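VP1 (Merkel cell polyomavirus, PDB 4FMH) builds the five-copy units of the viral capsid and binds sialylated glycans at a site required for infection. Local coordinates at residues Y50-K55 against V259-K264; S105-V110 against I125-V130; E65-Y70 against T153-T158; L26-R31 against I253-I258; G146-Y151 against I164-V169. All coordinates share one frame; numbering follows the deposited sequence. Where two conformers were deposited one is given.

Contact 1 (Y50-K55 against V259-K264); sequences YDLQPK and VGFLFK. With SIA (N-acetyl-alpha-neuraminic acid), chain U.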
# COMPACT_ATOMS: atom_id res chain seq x y z
N TYR B 50 29.90 -9.49 -2.73
CA TYR B 50 30.63 -9.91 -1.53
C TYR B 50 30.02 -9.18 -0.33
O TYR B 50 28.90 -8.68 -0.40
CB TYR B 50 32.14 -9.63 -1.66
CG TYR B 50 32.90 -10.62 -2.53
CD1 TYR B 50 32.25 -11.71 -3.13
CD2 TYR B 50 34.28 -10.49 -2.72
CE1 TYR B 50 32.96 -12.63 -3.90
CE2 TYR B 50 34.99 -11.40 -3.50
CZ TYR B 50 34.32 -12.46 -4.09
OH TYR B 50 35.03 -13.36 -4.85
N ASP B 51 30.75 -9.12 0.78
CA ASP B 51 30.20 -8.51 1.98
C ASP B 51 30.29 -6.99 1.94
O ASP B 51 31.36 -6.42 1.74
CB ASP B 51 30.86 -9.09 3.23
CG ASP B 51 30.69 -10.59 3.32
OD1 ASP B 51 31.66 -11.28 3.70
OD2 ASP B 51 29.59 -11.09 2.99
N LEU B 52 29.14 -6.34 2.11
CA LEU B 52 29.06 -4.89 2.07
C LEU B 52 29.29 -4.32 3.46
O LEU B 52 28.59 -4.67 4.42
CB LEU B 52 27.69 -4.45 1.51
CG LEU B 52 27.46 -4.81 0.04
CD1 LEU B 52 25.97 -4.96 -0.24
CD2 LEU B 52 28.09 -3.78 -0.90
N GLN B 53 30.28 -3.44 3.57
CA GLN B 53 30.67 -2.85 4.85
C GLN B 53 31.16 -1.42 4.67
O GLN B 53 31.89 -1.14 3.72
CB GLN B 53 31.83 -3.65 5.48
CG GLN B 53 31.55 -5.10 5.81
CD GLN B 53 32.67 -5.71 6.64
OE1 GLN B 53 32.72 -5.53 7.86
NE2 GLN B 53 33.56 -6.44 5.98
N PRO B 54 30.80 -0.53 5.61
CA PRO B 54 31.48 0.76 5.68
C PRO B 54 32.94 0.55 6.07
O PRO B 54 33.22 -0.19 7.01
CB PRO B 54 30.75 1.48 6.82
CG PRO B 54 29.55 0.67 7.12
CD PRO B 54 29.84 -0.72 6.71
N LYS B 55 33.85 1.21 5.36
CA LYS B 55 35.29 1.07 5.63
C LYS B 55 35.66 1.55 7.04
O LYS B 55 36.55 0.98 7.67
CB LYS B 55 36.10 1.83 4.57
CG LYS B 55 37.62 1.69 4.67
CD LYS B 55 38.29 2.35 3.48
CE LYS B 55 39.74 2.71 3.78
NZ LYS B 55 40.34 3.50 2.67
N VAL B 259 17.04 -7.85 -4.92
CA VAL B 259 15.89 -8.36 -4.14
C VAL B 259 16.13 -8.37 -2.63
O VAL B 259 15.27 -8.81 -1.86
CB VAL B 259 15.45 -9.77 -4.60
CG1 VAL B 259 14.85 -9.71 -6.00
CG2 VAL B 259 16.62 -10.77 -4.52
N GLY B 260 17.29 -7.89 -2.20
CA GLY B 260 17.57 -7.79 -0.77
C GLY B 260 18.88 -8.41 -0.34
O GLY B 260 19.69 -8.82 -1.18
N PHE B 261 19.08 -8.46 0.98
CA PHE B 261 20.32 -8.95 1.57
C PHE B 261 20.22 -10.41 1.98
O PHE B 261 19.19 -10.85 2.50
CB PHE B 261 20.68 -8.17 2.84
CG PHE B 261 21.00 -6.72 2.62
CD1 PHE B 261 22.22 -6.33 2.10
CD2 PHE B 261 20.08 -5.73 3.00
CE1 PHE B 261 22.53 -4.98 1.92
CE2 PHE B 261 20.38 -4.38 2.83
CZ PHE B 261 21.61 -4.01 2.28
N LEU B 262 21.32 -11.14 1.77
CA LEU B 262 21.55 -12.40 2.45
C LEU B 262 22.25 -12.06 3.76
O LEU B 262 23.34 -11.47 3.76
CB LEU B 262 22.42 -13.33 1.60
CG LEU B 262 22.71 -14.73 2.16
CD1 LEU B 262 21.44 -15.59 2.26
CD2 LEU B 262 23.78 -15.43 1.34
N PHE B 263 21.61 -12.40 4.86
CA PHE B 263 22.14 -12.13 6.20
C PHE B 263 22.92 -13.33 6.69
O PHE B 263 22.34 -14.39 6.92
CB PHE B 263 20.99 -11.84 7.17
CG PHE B 263 20.35 -10.49 6.96
CD1 PHE B 263 19.36 -10.32 6.01
CD2 PHE B 263 20.74 -9.41 7.73
CE1 PHE B 263 18.76 -9.06 5.81
CE2 PHE B 263 20.14 -8.15 7.55
CZ PHE B 263 19.16 -7.98 6.58
N LYS B 264 24.23 -13.15 6.85
CA LYS B 264 25.11 -14.24 7.25
C LYS B 264 25.32 -14.25 8.77
O LYS B 264 25.27 -13.21 9.42
CB LYS B 264 26.46 -14.12 6.53
CG LYS B 264 26.33 -14.06 5.01
CD LYS B 264 27.68 -13.80 4.35
CE LYS B 264 27.55 -13.84 2.83
NZ LYS B 264 28.80 -13.40 2.15
C1 SIA U . 32.00 -14.36 7.30
C2 SIA U . 32.54 -15.53 6.48
C3 SIA U . 31.45 -16.00 5.49
C4 SIA U . 31.26 -15.09 4.28
C5 SIA U . 32.59 -14.76 3.61
C6 SIA U . 33.63 -14.27 4.62
C7 SIA U . 35.00 -14.12 3.93
C8 SIA U . 36.02 -13.27 4.71
C9 SIA U . 36.63 -13.99 5.91
C10 SIA U . 32.59 -14.01 1.27
C11 SIA U . 32.27 -12.89 0.33
N5 SIA U . 32.34 -13.78 2.56
O1A SIA U . 30.77 -14.32 7.56
O1B SIA U . 32.79 -13.48 7.71
O4 SIA U . 30.40 -15.71 3.30
O6 SIA U . 33.73 -15.17 5.75
O7 SIA U . 35.54 -15.41 3.63
O8 SIA U . 37.09 -12.86 3.85
O9 SIA U . 35.94 -13.55 7.09
O10 SIA U . 33.04 -15.07 0.86

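Contact 2 (S105-V110 against I125-V130); sequences SSLINV and IPVSGV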
# COMPACT_ATOMS: atom_id res chain seq x y z
N SER B 105 10.14 -17.54 -6.07
CA SER B 105 9.87 -18.59 -5.08
C SER B 105 11.11 -19.05 -4.31
O SER B 105 10.99 -19.49 -3.16
CB SER B 105 9.19 -19.79 -5.75
OG SER B 105 10.09 -20.43 -6.64
N SER B 106 12.29 -18.95 -4.92
CA SER B 106 13.53 -19.33 -4.25
C SER B 106 13.75 -18.55 -2.95
O SER B 106 14.50 -19.00 -2.09
CB SER B 106 14.74 -19.13 -5.17
OG SER B 106 15.09 -17.75 -5.26
N LEU B 107 13.12 -17.38 -2.83
CA LEU B 107 13.33 -16.53 -1.66
C LEU B 107 12.58 -16.98 -0.39
O LEU B 107 12.74 -16.36 0.67
CB LEU B 107 13.05 -15.05 -1.98
CG LEU B 107 13.83 -14.43 -3.15
CD1 LEU B 107 13.46 -12.95 -3.35
CD2 LEU B 107 15.35 -14.60 -2.98
N ILE B 108 11.79 -18.05 -0.48
CA ILE B 108 11.19 -18.62 0.74
C ILE B 108 12.20 -19.45 1.55
O ILE B 108 11.90 -19.86 2.67
CB ILE B 108 9.92 -19.47 0.49
CG1 ILE B 108 10.27 -20.82 -0.14
CG2 ILE B 108 8.87 -18.69 -0.33
CD1 ILE B 108 9.25 -21.92 0.21
N ASN B 109 13.37 -19.69 0.98
CA ASN B 109 14.43 -20.43 1.67
C ASN B 109 14.93 -19.65 2.90
O ASN B 109 15.56 -18.61 2.77
CB ASN B 109 15.59 -20.74 0.70
CG ASN B 109 16.68 -21.59 1.33
OD1 ASN B 109 16.83 -21.64 2.56
ND2 ASN B 109 17.45 -22.27 0.49
N VAL B 110 14.62 -20.17 4.09
CA VAL B 110 15.07 -19.54 5.35
C VAL B 110 16.01 -20.45 6.12
O VAL B 110 16.09 -20.39 7.35
CB VAL B 110 13.88 -19.08 6.24
CG1 VAL B 110 13.12 -17.90 5.58
CG2 VAL B 110 12.93 -20.26 6.56
N ILE B 125 16.98 -15.14 8.82
CA ILE B 125 16.37 -13.91 8.33
C ILE B 125 16.26 -14.05 6.81
O ILE B 125 17.27 -14.23 6.13
CB ILE B 125 17.22 -12.65 8.67
CG1 ILE B 125 17.37 -12.51 10.19
CG2 ILE B 125 16.59 -11.38 8.05
CD1 ILE B 125 18.49 -11.57 10.63
N PRO B 126 15.02 -13.99 6.28
CA PRO B 126 14.84 -14.14 4.84
C PRO B 126 15.47 -12.98 4.07
O PRO B 126 15.65 -11.89 4.62
CB PRO B 126 13.32 -14.15 4.65
CG PRO B 126 12.76 -13.55 5.88
CD PRO B 126 13.74 -13.75 6.98
N VAL B 127 15.80 -13.24 2.81
CA VAL B 127 16.27 -12.21 1.89
C VAL B 127 15.28 -11.02 1.92
O VAL B 127 14.10 -11.17 1.59
CB VAL B 127 16.48 -12.77 0.46
CG1 VAL B 127 16.88 -11.67 -0.51
CG2 VAL B 127 17.56 -13.87 0.48
N SER B 128 15.79 -9.86 2.30
CA SER B 128 14.95 -8.68 2.55
C SER B 128 15.81 -7.43 2.63
O SER B 128 17.05 -7.51 2.65
CB SER B 128 14.16 -8.86 3.85
OG SER B 128 15.02 -9.19 4.93
N GLY B 129 15.16 -6.27 2.66
CA GLY B 129 15.88 -5.01 2.72
C GLY B 129 15.88 -4.28 1.39
O GLY B 129 14.84 -4.15 0.75
N VAL B 130 17.06 -3.78 1.00
CA VAL B 130 17.17 -2.94 -0.20
C VAL B 130 16.69 -3.67 -1.45
O VAL B 130 17.20 -4.74 -1.80
CB VAL B 130 18.61 -2.43 -0.40
CG1 VAL B 130 18.73 -1.66 -1.72
CG2 VAL B 130 19.04 -1.54 0.78
O HOH W 1 15.00 -15.96 1.87

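Contact 3 (E65-Y70 against T153-T158); sequences ENLPAY and TQYPKT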
# COMPACT_ATOMS: atom_id res chain seq x y z
N GLU B 65 33.24 -6.56 -6.91
CA GLU B 65 32.28 -7.57 -6.44
C GLU B 65 31.18 -6.96 -5.57
O GLU B 65 30.17 -7.61 -5.32
CB GLU B 65 32.99 -8.69 -5.68
CG GLU B 65 33.83 -9.63 -6.55
CD GLU B 65 35.17 -9.04 -7.00
OE1 GLU B 65 35.64 -8.04 -6.41
OE2 GLU B 65 35.75 -9.59 -7.96
N ASN B 66 31.37 -5.71 -5.15
CA ASN B 66 30.39 -5.01 -4.32
C ASN B 66 29.60 -3.94 -5.06
O ASN B 66 28.94 -3.09 -4.44
CB ASN B 66 31.07 -4.43 -3.08
CG ASN B 66 31.27 -5.47 -1.99
OD1 ASN B 66 30.82 -6.61 -2.11
ND2 ASN B 66 31.96 -5.08 -0.92
N LEU B 67 29.64 -4.01 -6.39
CA LEU B 67 29.01 -3.02 -7.25
C LEU B 67 28.03 -3.65 -8.25
O LEU B 67 28.39 -3.87 -9.43
CB LEU B 67 30.10 -2.18 -7.96
CG LEU B 67 31.07 -1.40 -7.06
CD1 LEU B 67 32.28 -0.86 -7.83
CD2 LEU B 67 30.36 -0.27 -6.28
N PRO B 68 26.79 -3.96 -7.79
CA PRO B 68 25.77 -4.47 -8.71
C PRO B 68 25.61 -3.53 -9.90
O PRO B 68 25.66 -2.29 -9.75
CB PRO B 68 24.49 -4.49 -7.86
CG PRO B 68 25.00 -4.69 -6.46
CD PRO B 68 26.29 -3.90 -6.40
N ALA B 69 25.47 -4.11 -11.08
CA ALA B 69 25.44 -3.35 -12.32
C ALA B 69 24.21 -3.74 -13.14
O ALA B 69 23.58 -4.77 -12.88
CB ALA B 69 26.73 -3.61 -13.11
N TYR B 70 23.86 -2.89 -14.10
CA TYR B 70 22.74 -3.15 -15.00
C TYR B 70 23.00 -4.35 -15.89
O TYR B 70 24.14 -4.62 -16.28
CB TYR B 70 22.43 -1.91 -15.85
CG TYR B 70 21.82 -0.78 -15.06
CD1 TYR B 70 20.45 -0.78 -14.74
CD2 TYR B 70 22.61 0.28 -14.61
CE1 TYR B 70 19.90 0.26 -14.00
CE2 TYR B 70 22.06 1.32 -13.88
CZ TYR B 70 20.71 1.31 -13.57
OH TYR B 70 20.19 2.35 -12.83
N THR B 153 34.18 8.78 -3.28
CA THR B 153 34.31 7.35 -3.52
C THR B 153 35.31 7.08 -4.66
O THR B 153 35.24 7.72 -5.72
CB THR B 153 32.94 6.70 -3.86
OG1 THR B 153 31.96 7.07 -2.87
CG2 THR B 153 33.06 5.18 -3.89
N GLN B 154 36.22 6.15 -4.42
CA GLN B 154 37.24 5.80 -5.41
C GLN B 154 36.90 4.46 -6.03
O GLN B 154 37.25 3.41 -5.50
CB GLN B 154 38.64 5.77 -4.78
CG GLN B 154 39.01 7.06 -4.06
CD GLN B 154 40.49 7.18 -3.73
OE1 GLN B 154 41.21 6.18 -3.65
NE2 GLN B 154 40.95 8.41 -3.53
N TYR B 155 36.16 4.51 -7.14
CA TYR B 155 35.75 3.30 -7.83
C TYR B 155 36.95 2.68 -8.55
O TYR B 155 37.87 3.41 -8.92
CB TYR B 155 34.60 3.60 -8.81
CG TYR B 155 33.32 3.99 -8.09
CD1 TYR B 155 32.48 3.02 -7.54
CD2 TYR B 155 32.96 5.34 -7.95
CE1 TYR B 155 31.31 3.38 -6.87
CE2 TYR B 155 31.78 5.71 -7.29
CZ TYR B 155 30.97 4.73 -6.74
OH TYR B 155 29.81 5.09 -6.08
N PRO B 156 36.96 1.35 -8.72
CA PRO B 156 38.10 0.73 -9.42
C PRO B 156 38.21 1.30 -10.82
O PRO B 156 37.18 1.49 -11.49
CB PRO B 156 37.72 -0.76 -9.47
CG PRO B 156 36.69 -0.93 -8.39
CD PRO B 156 35.94 0.36 -8.34
N LYS B 157 39.44 1.59 -11.23
CA LYS B 157 39.70 2.20 -12.53
C LYS B 157 39.29 1.28 -13.68
O LYS B 157 39.58 0.08 -13.66
CB LYS B 157 41.19 2.56 -12.66
CG LYS B 157 41.60 3.84 -11.92
CD LYS B 157 42.12 3.56 -10.52
CE LYS B 157 42.51 4.84 -9.78
NZ LYS B 157 43.61 5.58 -10.46
N THR B 158 38.61 1.85 -14.66
CA THR B 158 38.18 1.11 -15.86
C THR B 158 39.38 0.49 -16.58
O THR B 158 39.32 -0.65 -17.04
CB THR B 158 37.37 2.02 -16.82
OG1 THR B 158 36.27 2.60 -16.10
CG2 THR B 158 36.82 1.25 -18.01

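Contact 4 (L26-R31 against I253-I258); sequences LYLNPR and ISCADI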
# COMPACT_ATOMS: atom_id res chain seq x y z
N LEU B 26 13.84 -13.45 -24.50
CA LEU B 26 15.16 -13.54 -23.88
C LEU B 26 15.03 -13.50 -22.37
O LEU B 26 13.97 -13.21 -21.82
CB LEU B 26 16.10 -12.42 -24.34
CG LEU B 26 15.72 -10.98 -23.96
CD1 LEU B 26 16.95 -10.13 -23.63
CD2 LEU B 26 14.91 -10.35 -25.07
N TYR B 27 16.14 -13.80 -21.72
CA TYR B 27 16.29 -13.63 -20.29
C TYR B 27 17.64 -12.99 -20.03
O TYR B 27 18.58 -13.15 -20.82
CB TYR B 27 16.13 -14.97 -19.54
CG TYR B 27 17.22 -15.98 -19.84
CD1 TYR B 27 18.41 -15.98 -19.12
CD2 TYR B 27 17.05 -16.94 -20.84
CE1 TYR B 27 19.42 -16.90 -19.39
CE2 TYR B 27 18.05 -17.87 -21.12
CZ TYR B 27 19.23 -17.84 -20.38
OH TYR B 27 20.23 -18.75 -20.65
N LEU B 28 17.73 -12.26 -18.92
CA LEU B 28 18.98 -11.65 -18.51
C LEU B 28 19.28 -12.06 -17.09
O LEU B 28 18.49 -11.79 -16.18
CB LEU B 28 18.88 -10.12 -18.61
CG LEU B 28 18.92 -9.49 -20.01
CD1 LEU B 28 18.54 -8.00 -19.95
CD2 LEU B 28 20.30 -9.66 -20.65
N ASN B 29 20.41 -12.73 -16.89
CA ASN B 29 20.85 -13.07 -15.53
C ASN B 29 21.44 -11.86 -14.82
O ASN B 29 21.99 -10.96 -15.47
CB ASN B 29 21.86 -14.22 -15.55
CG ASN B 29 21.18 -15.57 -15.56
OD1 ASN B 29 20.28 -15.83 -14.76
ND2 ASN B 29 21.61 -16.43 -16.47
N PRO B 30 21.32 -11.82 -13.48
CA PRO B 30 21.71 -10.62 -12.74
C PRO B 30 23.23 -10.44 -12.67
O PRO B 30 23.98 -11.43 -12.68
CB PRO B 30 21.13 -10.86 -11.34
CG PRO B 30 21.08 -12.33 -11.21
CD PRO B 30 20.77 -12.86 -12.59
N ARG B 31 23.67 -9.19 -12.61
CA ARG B 31 25.10 -8.86 -12.54
C ARG B 31 25.39 -8.08 -11.25
O ARG B 31 25.64 -6.87 -11.27
CB ARG B 31 25.54 -8.10 -13.79
CG ARG B 31 25.28 -8.82 -15.13
CD ARG B 31 25.95 -10.20 -15.20
NE ARG B 31 25.70 -10.89 -16.46
CZ ARG B 31 25.45 -12.20 -16.57
NH1 ARG B 31 25.39 -12.97 -15.48
NH2 ARG B 31 25.23 -12.74 -17.76
N ILE B 253 17.55 -4.26 -24.55
CA ILE B 253 16.82 -4.69 -23.36
C ILE B 253 17.74 -4.55 -22.15
O ILE B 253 18.84 -5.11 -22.14
CB ILE B 253 16.34 -6.15 -23.51
CG1 ILE B 253 15.61 -6.31 -24.86
CG2 ILE B 253 15.54 -6.59 -22.27
CD1 ILE B 253 14.27 -7.00 -24.81
N SER B 254 17.29 -3.78 -21.16
CA SER B 254 18.09 -3.47 -19.98
C SER B 254 17.29 -3.73 -18.73
O SER B 254 16.06 -3.57 -18.73
CB SER B 254 18.49 -1.99 -19.99
OG SER B 254 19.02 -1.61 -21.25
N CYS B 255 17.96 -4.09 -17.64
CA CYS B 255 17.26 -4.28 -16.37
C CYS B 255 18.17 -4.37 -15.15
O CYS B 255 19.40 -4.46 -15.27
CB CYS B 255 16.34 -5.52 -16.44
SG CYS B 255 17.22 -7.09 -16.53
N ALA B 256 17.55 -4.35 -13.98
CA ALA B 256 18.25 -4.58 -12.71
C ALA B 256 17.19 -5.05 -11.73
O ALA B 256 16.10 -4.48 -11.69
CB ALA B 256 18.91 -3.32 -12.20
N ASP B 257 17.50 -6.10 -10.98
CA ASP B 257 16.57 -6.59 -9.96
C ASP B 257 17.27 -7.06 -8.69
O ASP B 257 17.51 -8.25 -8.50
CB ASP B 257 15.67 -7.69 -10.53
CG ASP B 257 14.74 -7.17 -11.62
OD1 ASP B 257 13.73 -6.52 -11.27
OD2 ASP B 257 15.04 -7.39 -12.81
N ILE B 258 17.59 -6.09 -7.83
CA ILE B 258 18.14 -6.36 -6.50
C ILE B 258 16.97 -6.70 -5.59
O ILE B 258 16.00 -5.94 -5.51
CB ILE B 258 18.93 -5.16 -5.95
CG1 ILE B 258 20.14 -4.88 -6.86
CG2 ILE B 258 19.39 -5.43 -4.50
CD1 ILE B 258 20.80 -3.50 -6.65

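Contact 5 (G146-Y151 against I164-V169); sequences GLVLDY and ITIETV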
# COMPACT_ATOMS: atom_id res chain seq x y z
N GLY B 146 24.79 10.13 -14.47
CA GLY B 146 25.59 9.78 -13.29
C GLY B 146 25.26 10.64 -12.08
O GLY B 146 25.11 11.87 -12.19
N LEU B 147 25.15 9.99 -10.92
CA LEU B 147 24.95 10.69 -9.64
C LEU B 147 25.31 9.73 -8.54
O LEU B 147 24.82 8.60 -8.51
CB LEU B 147 23.50 11.19 -9.48
CG LEU B 147 23.15 12.10 -8.30
CD1 LEU B 147 21.95 12.99 -8.66
CD2 LEU B 147 22.87 11.32 -7.00
N VAL B 148 26.17 10.17 -7.63
CA VAL B 148 26.61 9.30 -6.55
C VAL B 148 26.33 9.88 -5.16
O VAL B 148 26.26 11.09 -4.98
CB VAL B 148 28.11 8.94 -6.66
CG1 VAL B 148 28.36 8.12 -7.92
CG2 VAL B 148 28.97 10.21 -6.64
N LEU B 149 26.16 8.97 -4.19
CA LEU B 149 26.02 9.33 -2.79
C LEU B 149 27.22 10.16 -2.30
O LEU B 149 27.04 11.19 -1.64
CB LEU B 149 25.87 8.07 -1.94
CG LEU B 149 25.42 8.23 -0.49
CD1 LEU B 149 23.93 8.56 -0.41
CD2 LEU B 149 25.72 6.97 0.30
N ASP B 150 28.43 9.73 -2.66
CA ASP B 150 29.65 10.36 -2.16
C ASP B 150 30.65 10.54 -3.29
O ASP B 150 31.17 9.56 -3.83
CB ASP B 150 30.22 9.52 -1.01
CG ASP B 150 31.51 10.09 -0.42
OD1 ASP B 150 31.97 11.18 -0.83
OD2 ASP B 150 32.07 9.41 0.48
N TYR B 151 30.93 11.80 -3.65
CA TYR B 151 31.83 12.10 -4.78
C TYR B 151 33.27 11.65 -4.52
O TYR B 151 34.06 11.50 -5.45
CB TYR B 151 31.79 13.59 -5.16
CG TYR B 151 32.81 14.44 -4.44
CD1 TYR B 151 34.07 14.69 -5.01
CD2 TYR B 151 32.54 14.98 -3.18
CE1 TYR B 151 35.01 15.47 -4.35
CE2 TYR B 151 33.47 15.76 -2.52
CZ TYR B 151 34.70 16.00 -3.11
OH TYR B 151 35.63 16.77 -2.45
N ILE B 164 32.58 1.02 -15.62
CA ILE B 164 32.53 2.38 -16.14
C ILE B 164 31.79 3.27 -15.14
O ILE B 164 30.63 3.02 -14.82
CB ILE B 164 31.87 2.45 -17.53
CG1 ILE B 164 32.75 1.72 -18.56
CG2 ILE B 164 31.64 3.91 -17.97
CD1 ILE B 164 31.98 1.09 -19.68
N THR B 165 32.47 4.30 -14.65
CA THR B 165 31.87 5.25 -13.70
C THR B 165 32.07 6.68 -14.19
O THR B 165 32.53 6.90 -15.31
CB THR B 165 32.41 5.05 -12.26
OG1 THR B 165 33.82 5.31 -12.24
CG2 THR B 165 32.15 3.62 -11.76
N ILE B 166 31.70 7.66 -13.36
CA ILE B 166 31.72 9.06 -13.76
C ILE B 166 33.13 9.54 -14.13
O ILE B 166 33.32 10.24 -15.14
CB ILE B 166 31.07 9.99 -12.70
CG1 ILE B 166 29.58 9.63 -12.53
CG2 ILE B 166 31.22 11.46 -13.09
CD1 ILE B 166 28.82 10.52 -11.52
N GLU B 167 34.13 9.16 -13.33
CA GLU B 167 35.52 9.50 -13.63
C GLU B 167 35.92 9.01 -15.03
O GLU B 167 36.65 9.70 -15.76
CB GLU B 167 36.47 8.96 -12.55
CG GLU B 167 37.93 9.40 -12.74
CD GLU B 167 38.81 9.17 -11.51
OE1 GLU B 167 38.28 8.81 -10.43
OE2 GLU B 167 40.04 9.34 -11.64
N THR B 168 35.43 7.83 -15.41
CA THR B 168 35.67 7.27 -16.74
C THR B 168 35.19 8.20 -17.86
O THR B 168 35.92 8.45 -18.81
CB THR B 168 34.99 5.89 -16.92
OG1 THR B 168 35.19 5.09 -15.75
CG2 THR B 168 35.56 5.16 -18.15
N VAL B 169 33.97 8.72 -17.74
CA VAL B 169 33.40 9.55 -18.80
C VAL B 169 33.95 10.98 -18.79
O VAL B 169 34.08 11.60 -19.85
CB VAL B 169 31.83 9.55 -18.81
CG1 VAL B 169 31.30 8.13 -18.82
CG2 VAL B 169 31.27 10.31 -17.62

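Contact 1 (Y50-K55 against V259-K264)
Asp51 and Lys264 meet in a salt bridge, and both also grip the bound sialic acid. Lys264 NZ lies 2.6 Å from Asp51 OD2. It comes to the syn side of that oxygen, 16° out of the carboxylate plane. Lys264 NZ also donates to SIA O4 at 3.0 Å. The other carboxylate oxygen, Asp51 OD1, accepts the acetamido N-H from SIA N5 at 2.8 Å, with an N-H...O angle of 163°. Each Asp51 oxygen thus has its own partner, which should fix the rotation of the carboxylate. The acetamido methyl, SIA C11, packs obliquely on Tyr50, 3.7 Å from Tyr50 CD1. These residues belong to the glycan pocket of the VP1 jelly roll, where the loop 50-55 meets the end of strand 250-263. Ser266 and Lys268 complete the grip on the sugar, and Trp45 makes a cation-pi contact with Lys264. Lys264 reaches the site on an extended chain, chi2 to chi4 all within 10° of 180°. Behind the charged pair, Leu52 CD1 touches the edge of the Phe261 ring, 4.1 Å from Phe261 CE1. Asn66 ND2 donates to the Asp51 carbonyl, and Val110 of a neighbouring subunit packs on Leu52.

Contact 2 (S105-V110 against I125-V130)
Leu107 and Val127 bury the largest areas here, followed by Pro126. Leu107 lies on a 3-10 segment, 105-108. Leu107 CD2 sits against the branch point of Val127, 4.1 Å from Val127 CB. The two side chains cross at about a right angle. With CG1 anti to the backbone N (chi1 177°), the fork of Val127 opens on Leu107, and both its methyls lie near the same CD2. Pro126 makes the second apolar touch. Pro126 CB is 3.9 Å from Val110 CG1, and the two side chains run alongside each other in the same direction. A water bridges the backbones between these pairs. It donates to Leu107 O at 2.6 Å and to Asn109 O at 2.9 Å, and accepts from Val127 N at 3.0 Å. Val127 O bonds to Thr218 of a neighbouring subunit, and Leu107 also packs on Val259 of strand 250-263. Both segments belong to the long excursion between strands 89-101 and 131-138. One water satisfies three backbone groups in a buried place, and the direct touches are aliphatic, so packing and a water bridge join the two segments.

Contact 3 (E65-Y70 against T153-T158)
Leu67 meets Tyr155 and Pro156 with its two methyl groups, and it is the one residue of 65-70 that carries the contact. Its side chain crosses the tyrosine obliquely and approaches the edge of the ring. Leu67 CD2 lies 3.8 Å from Tyr155 CE1, near the ring plane. Leu67 CD1 is in plane with the ring too, 3.9 Å from Tyr155 CD1. The leucine fork thus lies along one edge of the ring. Thr153 CG2 stands over one face of Tyr155, 3.5 Å above the plane and toward the rim. Toward Pro156 the approach is different. Leu67 CD1 comes end-on to the proline ring at Pro156 CD, 3.9 Å away. The CG of Leu67 is anti to its carbonyl carbon (chi1 -60°), and chi2 of 168° sets CD1 between Tyr155 and Pro156 and CD2 against the tyrosine alone. The polar end of Tyr155 is held away from the leucine, where OH hydrogen-bonds to Glu198. The contact itself is wholly apolar and small, at 105 Å². It joins two loops of the capsid subunit. The loop of 65-70 runs on into strand 71-76, and Pro68 packs on Ile258 of strand 250-263. The loop of 153-158 lies between strand 142-146 and helix 166-170, and Thr158 bonds to Thr168 of that helix.

Contact 4 (L26-R31 against I253-I258)
Leu28 fits its CD1 methyl into a hollow formed by Ile253 and Cys255. Leu28 CD1 lies 3.6 Å from Ile253 O and 4.0 Å from Ile253 CG2. Cys255 SG closes the other part of the hollow, 3.8 Å from Leu28 CD1. The sulfur also rests against Leu28 CB. Cys255 has its SG between the backbone N and the carbonyl carbon (chi1 69°), which turns the sulfur to the leucine. The neighbouring bump is Leu26. It meets Ile253 tip to tip, and Leu26 CD1 lies 4.0 Å from Ile253 CB. The other methyl, CD2, points at Ile253 CD1; that pair is modelled very close, and Leu26 has two conformers, so its exact spacing is doubtful. The axes of 26-28 and 253-258 come within 8.7 Å, at 41° between their N-to-C directions. No backbone bond joins them. Instead 26-28 pairs with strand 269-287, while 253-254 pairs with strands 71-76 and 131-138, so the two face each other across the jelly-roll interior. Leu28 also packs on Ala73, and Ile253 on Phe278 and Ile137. The side-chain contacts are aliphatic carbons and one sulfur, with no hydrogen bond across, so close packing within the hydrophobic core holds the interface.

Contact 5 (G146-Y151 against I164-V169)
Gly146 and Ile166 bring the two backbones to 6.2 Å between their CA atoms, where the end of strand 142-146 faces the first turn of helix 166-170. Ile166 is the main side chain. It packs straight on the backbone of Gly146 and Leu147. Ile166 CD1 is 3.6 Å from Gly146 C and 3.8 Å from Leu147 N, and Ile166 CG1 is 4.1 Å from Gly146 CA. An extended chi2 of -178° carries CD1 out to the peptide. Val148 CG1 approaches Ile166 CD1 at a looser 4.4 Å. The helix start is tied down within its own segment. Thr165, at the N-cap position, gives its backbone N-H from Thr165 N to Thr168 OG1 at 3.0 Å with an angle of 167°. Leu149 O, nearby, bonds to Tyr48 of a neighbouring subunit. This is the packing of a short helix over the end of a small three-stranded antiparallel sheet, an insertion between the longer strands of the viral jelly roll.

Overall arrangement
Contacts 1 and 4 share strand 250-263, with centres about 20 Å apart. The centre of contact 4 is about 5 Å from the chain centre, and contact 1 sits at the glycan end. Contact 2, its centre about 13 Å from that of contact 1, is joined to the same strand by a backbone hydrogen bond between Ser128 and Phe261. Contact 3 touches contacts 1, 4 and 5. The centres of contacts 3 and 5 are about 10 Å apart, and their segments alternate along the chain. Contact 2 precedes contact 5, and both lie between the segments of contact 4. The core strand thus runs from the packed interior to the receptor pocket, with loops around it that also meet neighbouring subunits.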